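Local coordinates for cellulosome protein dockerin type I (Clostridium thermocellum, PDB 2WZ8) that probably binds carbohydrate as a family 35 carbohydrate-binding module of a cellulosomal protein, its beta-sandwich carrying a bound calcium ion, at residues Val10-Asp15 and Asn140-Ala145; Tyr48-Asn53 and Thr126-Asn131; Arg63-Phe68 and Tyr111-Ile116. All blocks are in the same frame, centred on the assembly; numbering follows the deposited sequence. Where two conformers were deposited one is given.

Contact 1: residues Val10-Asp15 and Asn140-Ala145. With CA (calcium ion), chain B.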
loop_
_atom_site.group_PDB
_atom_site.type_symbol
_atom_site.label_atom_id
_atom_site.label_comp_id
_atom_site.label_asym_id
_atom_site.label_seq_id
_atom_site.Cartn_x
_atom_site.Cartn_y
_atom_site.Cartn_z
ATOM N N VAL A 10 -2.989 11.372 6.404
ATOM C CA VAL A 10 -1.840 10.694 5.743
ATOM C C VAL A 10 -1.201 9.704 6.686
ATOM O O VAL A 10 -1.027 9.984 7.867
ATOM C CB VAL A 10 -0.782 11.696 5.282
ATOM C CG1 VAL A 10 0.419 11.011 4.678
ATOM C CG2 VAL A 10 -1.443 12.740 4.315
ATOM N N TYR A 11 -0.865 8.535 6.146
ATOM C CA TYR A 11 -0.244 7.446 6.898
ATOM C C TYR A 11 0.970 6.905 6.146
ATOM O O TYR A 11 0.873 6.405 5.019
ATOM C CB TYR A 11 -1.233 6.299 7.132
ATOM C CG TYR A 11 -2.534 6.764 7.755
ATOM C CD1 TYR A 11 -2.679 6.815 9.128
ATOM C CD2 TYR A 11 -3.583 7.218 6.971
ATOM C CE1 TYR A 11 -3.871 7.270 9.716
ATOM C CE2 TYR A 11 -4.772 7.689 7.555
ATOM C CZ TYR A 11 -4.908 7.685 8.919
ATOM O OH TYR A 11 -6.083 8.162 9.485
ATOM N N GLU A 12 2.110 6.990 6.815
ATOM C CA GLU A 12 3.339 6.425 6.260
ATOM C C GLU A 12 3.269 4.915 6.314
ATOM O O GLU A 12 2.815 4.337 7.307
ATOM C CB GLU A 12 4.560 6.917 7.022
ATOM C CG GLU A 12 4.810 8.393 6.847
ATOM C CD GLU A 12 5.318 8.834 5.455
ATOM O OE1 GLU A 12 5.652 7.971 4.603
ATOM O OE2 GLU A 12 5.376 10.092 5.240
ATOM N N ALA A 13 3.762 4.251 5.276
ATOM C CA ALA A 13 3.775 2.793 5.269
ATOM C C ALA A 13 4.585 2.236 6.471
ATOM O O ALA A 13 4.250 1.232 7.090
ATOM C CB ALA A 13 4.354 2.301 3.955
ATOM N N GLU A 14 5.680 2.920 6.772
ATOM C CA GLU A 14 6.621 2.539 7.831
ATOM C C GLU A 14 6.189 2.951 9.236
ATOM O O GLU A 14 6.894 2.709 10.204
ATOM C CB GLU A 14 7.998 3.146 7.567
ATOM C CG GLU A 14 8.036 4.695 7.607
ATOM C CD GLU A 14 7.753 5.400 6.281
ATOM O OE1 GLU A 14 7.121 4.789 5.369
ATOM O OE2 GLU A 14 8.152 6.570 6.133
ATOM N N ASP A 15 5.036 3.598 9.334
ATOM C CA ASP A 15 4.511 4.019 10.648
ATOM C C ASP A 15 4.601 2.838 11.616
ATOM O O ASP A 15 4.186 1.731 11.282
ATOM C CB ASP A 15 3.053 4.454 10.494
ATOM C CG ASP A 15 2.436 5.056 11.744
ATOM O OD1 ASP A 15 2.738 4.644 12.854
ATOM O OD2 ASP A 15 1.566 5.911 11.575
ATOM N N ASN A 140 6.425 -1.365 -4.032
ATOM C CA ASN A 140 6.895 -0.818 -2.747
ATOM C C ASN A 140 5.972 0.349 -2.370
ATOM O O ASN A 140 5.663 1.193 -3.203
ATOM C CB ASN A 140 8.342 -0.355 -2.851
ATOM C CG ASN A 140 9.308 -1.478 -3.066
ATOM O OD1 ASN A 140 8.952 -2.648 -2.917
ATOM N ND2 ASN A 140 10.535 -1.135 -3.393
ATOM N N ILE A 141 5.537 0.385 -1.122
ATOM C CA ILE A 141 4.574 1.383 -0.656
ATOM C C ILE A 141 5.262 2.377 0.256
ATOM O O ILE A 141 5.914 2.002 1.224
ATOM C CB ILE A 141 3.359 0.763 0.022
ATOM C CG1 ILE A 141 2.727 -0.322 -0.871
ATOM C CG2 ILE A 141 2.346 1.843 0.469
ATOM C CD1 ILE A 141 2.066 0.145 -2.062
ATOM N N ASP A 142 5.143 3.650 -0.107
ATOM C CA ASP A 142 5.742 4.767 0.652
ATOM C C ASP A 142 4.809 5.290 1.760
ATOM O O ASP A 142 5.174 5.430 2.942
ATOM C CB ASP A 142 6.136 5.866 -0.333
ATOM C CG ASP A 142 6.844 7.040 0.304
ATOM O OD1 ASP A 142 7.184 6.980 1.512
ATOM O OD2 ASP A 142 7.138 7.995 -0.454
ATOM N N LYS A 143 3.601 5.608 1.342
ATOM C CA LYS A 143 2.549 6.162 2.206
ATOM C C LYS A 143 1.211 6.078 1.481
ATOM O O LYS A 143 1.157 5.817 0.293
ATOM C CB LYS A 143 2.842 7.622 2.599
ATOM C CG LYS A 143 2.948 8.559 1.456
ATOM C CD LYS A 143 2.950 10.016 1.910
ATOM C CE LYS A 143 3.243 10.982 0.794
ATOM N NZ LYS A 143 3.118 12.434 1.184
ATOM N N ILE A 144 0.149 6.294 2.242
ATOM C CA ILE A 144 -1.198 6.505 1.718
ATOM C C ILE A 144 -1.803 7.772 2.303
ATOM O O ILE A 144 -1.394 8.254 3.359
ATOM C CB ILE A 144 -2.120 5.276 1.973
ATOM C CG1 ILE A 144 -2.484 5.122 3.444
ATOM C CG2 ILE A 144 -1.538 3.956 1.382
ATOM C CD1 ILE A 144 -3.484 4.025 3.707
ATOM N N ALA A 145 -2.762 8.320 1.572
ATOM C CA ALA A 145 -3.570 9.419 2.041
ATOM C C ALA A 145 -5.016 9.138 1.785
ATOM O O ALA A 145 -5.352 8.536 0.769
ATOM C CB ALA A 145 -3.144 10.725 1.359
HETATM CA CA CA B . 7.286 6.628 3.730
#

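Contact 2: residues Tyr48-Asn53 and Thr126-Asn131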
loop_
_atom_site.group_PDB
_atom_site.type_symbol
_atom_site.label_atom_id
_atom_site.label_comp_id
_atom_site.label_asym_id
_atom_site.label_seq_id
_atom_site.Cartn_x
_atom_site.Cartn_y
_atom_site.Cartn_z
ATOM N N TYR A 48 2.738 -9.301 4.209
ATOM C CA TYR A 48 1.750 -8.206 4.009
ATOM C C TYR A 48 2.130 -6.932 4.770
ATOM O O TYR A 48 2.933 -6.952 5.694
ATOM C CB TYR A 48 0.348 -8.674 4.417
ATOM C CG TYR A 48 0.157 -8.946 5.869
ATOM C CD1 TYR A 48 -0.058 -7.916 6.771
ATOM C CD2 TYR A 48 0.243 -10.232 6.374
ATOM C CE1 TYR A 48 -0.246 -8.154 8.108
ATOM C CE2 TYR A 48 0.079 -10.469 7.730
ATOM C CZ TYR A 48 -0.166 -9.440 8.591
ATOM O OH TYR A 48 -0.347 -9.688 9.954
ATOM N N LEU A 49 1.504 -5.834 4.354
ATOM C CA LEU A 49 1.544 -4.560 5.047
ATOM C C LEU A 49 0.120 -4.206 5.428
ATOM O O LEU A 49 -0.737 -4.104 4.556
ATOM C CB LEU A 49 2.080 -3.461 4.115
ATOM C CG LEU A 49 1.964 -1.996 4.534
ATOM C CD1 LEU A 49 2.590 -1.714 5.908
ATOM C CD2 LEU A 49 2.472 -1.033 3.430
ATOM N N GLN A 50 -0.117 -4.037 6.705
ATOM C CA GLN A 50 -1.407 -3.563 7.175
ATOM C C GLN A 50 -1.326 -2.257 7.896
ATOM O O GLN A 50 -0.663 -2.133 8.902
ATOM C CB GLN A 50 -2.071 -4.612 8.065
ATOM C CG GLN A 50 -3.440 -4.206 8.569
ATOM C CD GLN A 50 -4.152 -5.343 9.223
ATOM O OE1 GLN A 50 -4.451 -6.354 8.560
ATOM N NE2 GLN A 50 -4.428 -5.214 10.522
ATOM N N PHE A 51 -2.097 -1.298 7.380
ATOM C CA PHE A 51 -2.325 -0.011 8.023
ATOM C C PHE A 51 -3.417 -0.225 9.031
ATOM O O PHE A 51 -4.513 -0.670 8.710
ATOM C CB PHE A 51 -2.787 1.060 7.012
ATOM C CG PHE A 51 -1.724 1.476 6.030
ATOM C CD1 PHE A 51 -0.952 2.629 6.277
ATOM C CD2 PHE A 51 -1.460 0.735 4.908
ATOM C CE1 PHE A 51 0.016 3.049 5.392
ATOM C CE2 PHE A 51 -0.490 1.120 4.025
ATOM C CZ PHE A 51 0.271 2.311 4.264
ATOM N N ASN A 52 -3.068 0.091 10.250
ATOM C CA ASN A 52 -3.945 0.029 11.343
ATOM C C ASN A 52 -4.407 1.478 11.636
ATOM O O ASN A 52 -3.653 2.472 11.568
ATOM C CB ASN A 52 -3.272 -0.606 12.581
ATOM C CG ASN A 52 -2.833 -2.022 12.340
ATOM O OD1 ASN A 52 -3.628 -2.842 11.830
ATOM N ND2 ASN A 52 -1.565 -2.357 12.730
ATOM N N ASN A 53 -5.626 1.530 12.057
ATOM C CA ASN A 53 -6.233 2.733 12.598
ATOM C C ASN A 53 -6.252 3.870 11.612
ATOM O O ASN A 53 -5.884 5.014 11.893
ATOM C CB ASN A 53 -5.560 3.125 13.915
ATOM C CG ASN A 53 -5.659 2.016 14.942
ATOM O OD1 ASN A 53 -4.622 1.559 15.497
ATOM N ND2 ASN A 53 -6.851 1.522 15.161
ATOM N N THR A 126 -8.899 -0.868 9.107
ATOM C CA THR A 126 -7.629 -1.469 8.652
ATOM C C THR A 126 -7.630 -1.533 7.143
ATOM O O THR A 126 -8.658 -1.733 6.485
ATOM C CB THR A 126 -7.408 -2.854 9.251
ATOM O OG1 THR A 126 -8.390 -3.760 8.726
ATOM C CG2 THR A 126 -7.461 -2.797 10.761
ATOM N N ILE A 127 -6.436 -1.380 6.585
ATOM C CA ILE A 127 -6.223 -1.572 5.162
ATOM C C ILE A 127 -4.963 -2.395 4.948
ATOM O O ILE A 127 -3.894 -1.964 5.327
ATOM C CB ILE A 127 -6.138 -0.225 4.362
ATOM C CG1 ILE A 127 -7.320 0.719 4.687
ATOM C CG2 ILE A 127 -6.029 -0.516 2.879
ATOM C CD1 ILE A 127 -7.247 2.127 4.047
ATOM N N ARG A 128 -5.125 -3.582 4.375
ATOM C CA ARG A 128 -4.005 -4.524 4.107
ATOM C C ARG A 128 -3.715 -4.632 2.640
ATOM O O ARG A 128 -4.590 -4.831 1.803
ATOM C CB ARG A 128 -4.359 -5.911 4.669
ATOM C CG ARG A 128 -3.195 -6.897 4.565
ATOM C CD ARG A 128 -3.480 -8.286 5.139
ATOM N NE ARG A 128 -3.706 -8.258 6.574
ATOM C CZ ARG A 128 -3.692 -9.319 7.359
ATOM N NH1 ARG A 128 -3.463 -10.521 6.827
ATOM N NH2 ARG A 128 -3.901 -9.184 8.644
ATOM N N PHE A 129 -2.422 -4.587 2.362
ATOM C CA PHE A 129 -1.821 -4.723 1.043
ATOM C C PHE A 129 -1.027 -6.035 1.045
ATOM O O PHE A 129 -0.216 -6.314 1.934
ATOM C CB PHE A 129 -0.842 -3.561 0.806
ATOM C CG PHE A 129 -1.503 -2.213 0.608
ATOM C CD1 PHE A 129 -1.559 -1.638 -0.656
ATOM C CD2 PHE A 129 -1.965 -1.499 1.665
ATOM C CE1 PHE A 129 -2.123 -0.369 -0.829
ATOM C CE2 PHE A 129 -2.588 -0.269 1.500
ATOM C CZ PHE A 129 -2.625 0.308 0.247
ATOM N N TYR A 130 -1.320 -6.871 0.060
ATOM C CA TYR A 130 -0.604 -8.141 -0.092
ATOM C C TYR A 130 -0.661 -8.658 -1.512
ATOM O O TYR A 130 -1.438 -8.172 -2.322
ATOM C CB TYR A 130 -1.219 -9.193 0.858
ATOM C CG TYR A 130 -2.649 -9.633 0.562
ATOM C CD1 TYR A 130 -2.877 -10.784 -0.165
ATOM C CD2 TYR A 130 -3.758 -8.911 1.000
ATOM C CE1 TYR A 130 -4.151 -11.203 -0.421
ATOM C CE2 TYR A 130 -5.049 -9.331 0.723
ATOM C CZ TYR A 130 -5.236 -10.466 0.010
ATOM O OH TYR A 130 -6.531 -10.924 -0.251
ATOM N N ASN A 131 0.163 -9.646 -1.813
ATOM C CA ASN A 131 0.018 -10.377 -3.061
ATOM C C ASN A 131 0.312 -11.836 -2.764
ATOM O O ASN A 131 1.418 -12.179 -2.363
ATOM C CB ASN A 131 0.956 -9.785 -4.136
ATOM C CG ASN A 131 0.779 -10.430 -5.489
ATOM O OD1 ASN A 131 0.487 -11.622 -5.580
ATOM N ND2 ASN A 131 1.047 -9.673 -6.557
#

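Contact 3: residues Arg63-Phe68 and Tyr111-Ile116. With MG (magnesium ion), chain C.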
loop_
_atom_site.group_PDB
_atom_site.type_symbol
_atom_site.label_atom_id
_atom_site.label_comp_id
_atom_site.label_asym_id
_atom_site.label_seq_id
_atom_site.Cartn_x
_atom_site.Cartn_y
_atom_site.Cartn_z
ATOM N N ARG A 63 -11.391 8.216 -1.328
ATOM C CA ARG A 63 -10.285 8.029 -2.273
ATOM C C ARG A 63 -9.016 7.823 -1.473
ATOM O O ARG A 63 -8.621 8.680 -0.676
ATOM C CB ARG A 63 -10.156 9.249 -3.178
ATOM C CG ARG A 63 -11.224 9.257 -4.247
ATOM C CD ARG A 63 -11.031 10.384 -5.250
ATOM N NE ARG A 63 -11.175 11.693 -4.617
ATOM C CZ ARG A 63 -10.163 12.450 -4.192
ATOM N NH1 ARG A 63 -8.901 12.028 -4.332
ATOM N NH2 ARG A 63 -10.414 13.631 -3.621
ATOM N N MET A 64 -8.373 6.699 -1.730
ATOM C CA MET A 64 -7.085 6.375 -1.113
ATOM C C MET A 64 -6.000 6.615 -2.155
ATOM O O MET A 64 -5.944 5.973 -3.219
ATOM C CB MET A 64 -7.031 4.922 -0.658
ATOM C CG MET A 64 -5.665 4.549 -0.091
ATOM S SD MET A 64 -5.583 2.876 0.599
ATOM C CE MET A 64 -5.898 1.823 -0.821
ATOM N N VAL A 65 -5.175 7.596 -1.862
ATOM C CA VAL A 65 -4.067 7.947 -2.730
ATOM C C VAL A 65 -2.838 7.174 -2.230
ATOM O O VAL A 65 -2.377 7.378 -1.101
ATOM C CB VAL A 65 -3.738 9.464 -2.672
ATOM C CG1 VAL A 65 -2.616 9.792 -3.698
ATOM C CG2 VAL A 65 -4.975 10.319 -2.923
ATOM N N VAL A 66 -2.344 6.286 -3.061
ATOM C CA VAL A 66 -1.217 5.422 -2.718
ATOM C C VAL A 66 0.021 5.947 -3.413
ATOM O O VAL A 66 0.049 6.091 -4.639
ATOM C CB VAL A 66 -1.483 3.958 -3.148
ATOM C CG1 VAL A 66 -0.310 3.029 -2.769
ATOM C CG2 VAL A 66 -2.797 3.406 -2.547
ATOM N N GLN A 67 1.043 6.220 -2.618
ATOM C CA GLN A 67 2.361 6.611 -3.148
ATOM C C GLN A 67 3.275 5.400 -3.113
ATOM O O GLN A 67 3.431 4.773 -2.089
ATOM C CB GLN A 67 2.964 7.791 -2.396
ATOM C CG GLN A 67 4.272 8.281 -3.017
ATOM C CD GLN A 67 4.648 9.675 -2.628
ATOM O OE1 GLN A 67 5.690 9.909 -1.970
ATOM N NE2 GLN A 67 3.827 10.618 -3.025
ATOM N N PHE A 68 3.850 5.092 -4.260
ATOM C CA PHE A 68 4.499 3.790 -4.483
ATOM C C PHE A 68 5.634 3.889 -5.494
ATOM O O PHE A 68 5.694 4.851 -6.279
ATOM C CB PHE A 68 3.448 2.756 -4.949
ATOM C CG PHE A 68 2.958 2.994 -6.353
ATOM C CD1 PHE A 68 3.564 2.366 -7.428
ATOM C CD2 PHE A 68 1.954 3.921 -6.595
ATOM C CE1 PHE A 68 3.183 2.622 -8.717
ATOM C CE2 PHE A 68 1.583 4.209 -7.894
ATOM C CZ PHE A 68 2.188 3.547 -8.954
ATOM N N TYR A 111 8.911 7.650 -6.876
ATOM C CA TYR A 111 7.619 7.460 -6.220
ATOM C C TYR A 111 6.541 8.306 -6.877
ATOM O O TYR A 111 6.707 9.511 -7.043
ATOM C CB TYR A 111 7.698 7.789 -4.717
ATOM C CG TYR A 111 8.649 6.879 -3.989
ATOM C CD1 TYR A 111 8.222 5.669 -3.452
ATOM C CD2 TYR A 111 9.977 7.219 -3.823
ATOM C CE1 TYR A 111 9.086 4.817 -2.803
ATOM C CE2 TYR A 111 10.862 6.353 -3.183
ATOM C CZ TYR A 111 10.406 5.159 -2.650
ATOM O OH TYR A 111 11.298 4.306 -2.015
ATOM N N ARG A 112 5.498 7.624 -7.313
ATOM C CA ARG A 112 4.346 8.276 -7.936
ATOM C C ARG A 112 3.093 7.863 -7.184
ATOM O O ARG A 112 3.152 7.099 -6.217
ATOM C CB ARG A 112 4.207 7.907 -9.433
ATOM C CG ARG A 112 5.334 8.435 -10.335
ATOM C CD ARG A 112 5.068 9.864 -10.910
ATOM N NE ARG A 112 5.437 10.884 -9.956
ATOM C CZ ARG A 112 6.700 11.222 -9.692
ATOM N NH1 ARG A 112 7.703 10.617 -10.344
ATOM N NH2 ARG A 112 6.949 12.168 -8.796
ATOM N N THR A 113 1.954 8.393 -7.608
ATOM C CA THR A 113 0.673 8.102 -6.928
ATOM C C THR A 113 -0.360 7.532 -7.881
ATOM O O THR A 113 -0.395 7.794 -9.102
ATOM C CB THR A 113 0.080 9.323 -6.232
ATOM O OG1 THR A 113 -0.199 10.335 -7.194
ATOM C CG2 THR A 113 1.054 9.872 -5.177
ATOM N N ASP A 114 -1.248 6.763 -7.278
ATOM C CA ASP A 114 -2.486 6.304 -7.942
ATOM C C ASP A 114 -3.589 6.225 -6.908
ATOM O O ASP A 114 -3.331 6.178 -5.711
ATOM C CB ASP A 114 -2.286 4.962 -8.636
ATOM C CG ASP A 114 -3.269 4.738 -9.762
ATOM O OD1 ASP A 114 -4.085 5.646 -10.126
ATOM O OD2 ASP A 114 -3.252 3.607 -10.296
ATOM N N ILE A 115 -4.812 6.286 -7.395
ATOM C CA ILE A 115 -5.993 6.360 -6.533
ATOM C C ILE A 115 -6.807 5.098 -6.630
ATOM O O ILE A 115 -7.080 4.554 -7.713
ATOM C CB ILE A 115 -6.871 7.574 -6.899
ATOM C CG1 ILE A 115 -6.050 8.866 -6.822
ATOM C CG2 ILE A 115 -8.159 7.639 -6.018
ATOM C CD1 ILE A 115 -6.724 10.124 -7.446
ATOM N N ILE A 116 -7.218 4.664 -5.460
ATOM C CA ILE A 116 -8.068 3.496 -5.289
ATOM C C ILE A 116 -9.221 3.860 -4.365
ATOM O O ILE A 116 -9.006 4.352 -3.276
ATOM C CB ILE A 116 -7.316 2.289 -4.664
ATOM C CG1 ILE A 116 -6.086 1.888 -5.490
ATOM C CG2 ILE A 116 -8.249 1.115 -4.490
ATOM C CD1 ILE A 116 -5.201 0.908 -4.801
HETATM MG MG MG C . -5.624 5.834 -11.570
HETATM O O HOH W 1 -5.012 3.674 -12.370
HETATM O O HOH W 2 -6.951 4.789 -10.334
HETATM O O HOH W 3 -6.039 7.573 -10.380
HETATM O O HOH W 4 -4.045 6.878 -12.623
HETATM O O HOH W 5 -7.068 6.084 -12.899
#

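Contact 1: residues Val10-Asp15 and Asn140-Ala145
Glu12 and Glu14 reach across to Asp142 through a shared calcium ion, and here the contact is tightest. Glu12 gives the ion one oxygen, OE1 at 2.3 Å, whereas Glu14 clasps it with both OE1 and OE2. Asp142 adds its backbone O, and its side-chain OD1 lies 2.2 Å from the calcium ion; with CG anti to the backbone N (chi1 -176°), that carboxylate swings round to the ion. Carboxylates suit the place because the metal probably offsets the charge of groups brought so close. Asp142 O also accepts from Ala13 N at 3.0 Å, the donor lying well above the carbonyl plane. The small CB of Ala13 fits closely, 3.2 Å from Ile141 O. Toward the other end the pairing is regular, Tyr11 and Ile144 exchanging two backbone bonds, but the face of Val10, Lys143 and Ala145 is looser and more open to solvent: Val10 CG1 merely brushes Lys143 CD at 3.9 Å. Ser33 and Gln36 complete the calcium site. Strand 9-12 edges its sheet, strand 140-147 lies between it and strand 60-69, and a classic bulge sets Asp142 and Lys143 both against Gln67.

Contact 2: residues Tyr48-Asn53 and Thr126-Asn131
Tyr48 and Arg128 lie flat on one another, ring and guanidinium planes only 1° from parallel. Arg128 CZ sits 3.7 Å from the centroid of the Tyr48 ring, almost on the ring normal, so this is a cation-pi contact as well as a stack; CD adds an off-centre CH-pi contact to the same ring. The tyrosine reaches this position because its CG stands between the backbone N and the carbonyl carbon (chi1 67°), while the arginine runs out extended and then bends at chi3 to lay its flat end against the ring.

The edge of the guanidinium is used differently. NE and NH2 of Arg128 grip Gln50 OE1 side-on, each at 2.9 Å, and the oxygen lies close to the guanidinium plane. At the amide oxygen neither approach is ideal: NE is tilted from the carbonyl plane and NH2 stands above it. The other end of this amide is held too, Gln50 NE2 donating to Asn52 OD1 at 2.8 Å in a nearly straight bond, which fixes the amide's rotation. Glutamine suits the place because it can accept from the arginine and donate to the asparagine at once.

On the reverse face, Leu49, Phe51, Ile127 and Phe129 supply the apolar bulk a core needs. Phe51 CE2 meets Phe129 CE2 at 3.6 Å, their ring planes inclined at 64°. Paired backbone bonds join Leu49 to Phe129 and Phe51 to Ile127, leaving Gln50 and Arg128 as the non-hydrogen-bonded pair between them. A polar outer face backed by an apolar inner one is typical of an antiparallel sheet in a beta-sandwich, the fold of family 35 carbohydrate-binding modules.

Contact 3: residues Arg63-Phe68 and Tyr111-Ile116
Phe68 lies along Arg112 to Asp114 in an antiparallel strand pair of the beta-sandwich, where strand 112-120 forms an edge of its sheet. With chi1 at 71°, Phe68 holds its ring over its own backbone and turned toward the partner strand. Its CB packs on Asn140 O of strand 140-147, and CG lies 4.1 Å from Arg112 O; CD2 comes closer to Arg112 O, at 3.4 Å, and CE2 reaches Thr113 C at 3.8 Å and Asp114 CB at 4.0 Å. Asp114 N lies at the ring's edge, in its plane. Phe102 and Phe103 make edge-to-face contacts with this ring, so a large aromatic suits its buried site. Alongside, Met64 and Ile116 point the same way into the core, the flexible thioether ending with CE against Ile116 CB. On the reverse face Val65 CG1 touches Thr113 CB at 3.7 Å; beta-branched residues favour the extended backbone here. Six backbone bonds bind the strands, Val66 and Asp114 trading two of them. Asp114 also uses its carboxylate: OD2 is hydrogen-bonded to His100 NE2, and a magnesium ion is held by OD1 at 2.1 Å and five waters, one of which donates to Ile115 O at 2.6 Å.

Contacts 1 and 3 belong to one four-stranded sheet, whose inner strands 140-147 and 60-69 join them directly: Asp142 N bonds to Gln67 O, and Ala145 O to Val65 N. Contact 2 lies in the facing sheet. Its inward side chains meet the other two across the core, Phe51 against Tyr11 and Ala13, Phe129 against Met64 and Val66. All three pair a buried side with a more exposed one, but their polar chemistry differs. Contact 1 gathers carboxylates round a calcium ion, contact 2 lays an arginine flat on a ring with an amide oxygen at its edge, and contact 3 offers one aspartate to a largely hydrated magnesium ion at an edge strand.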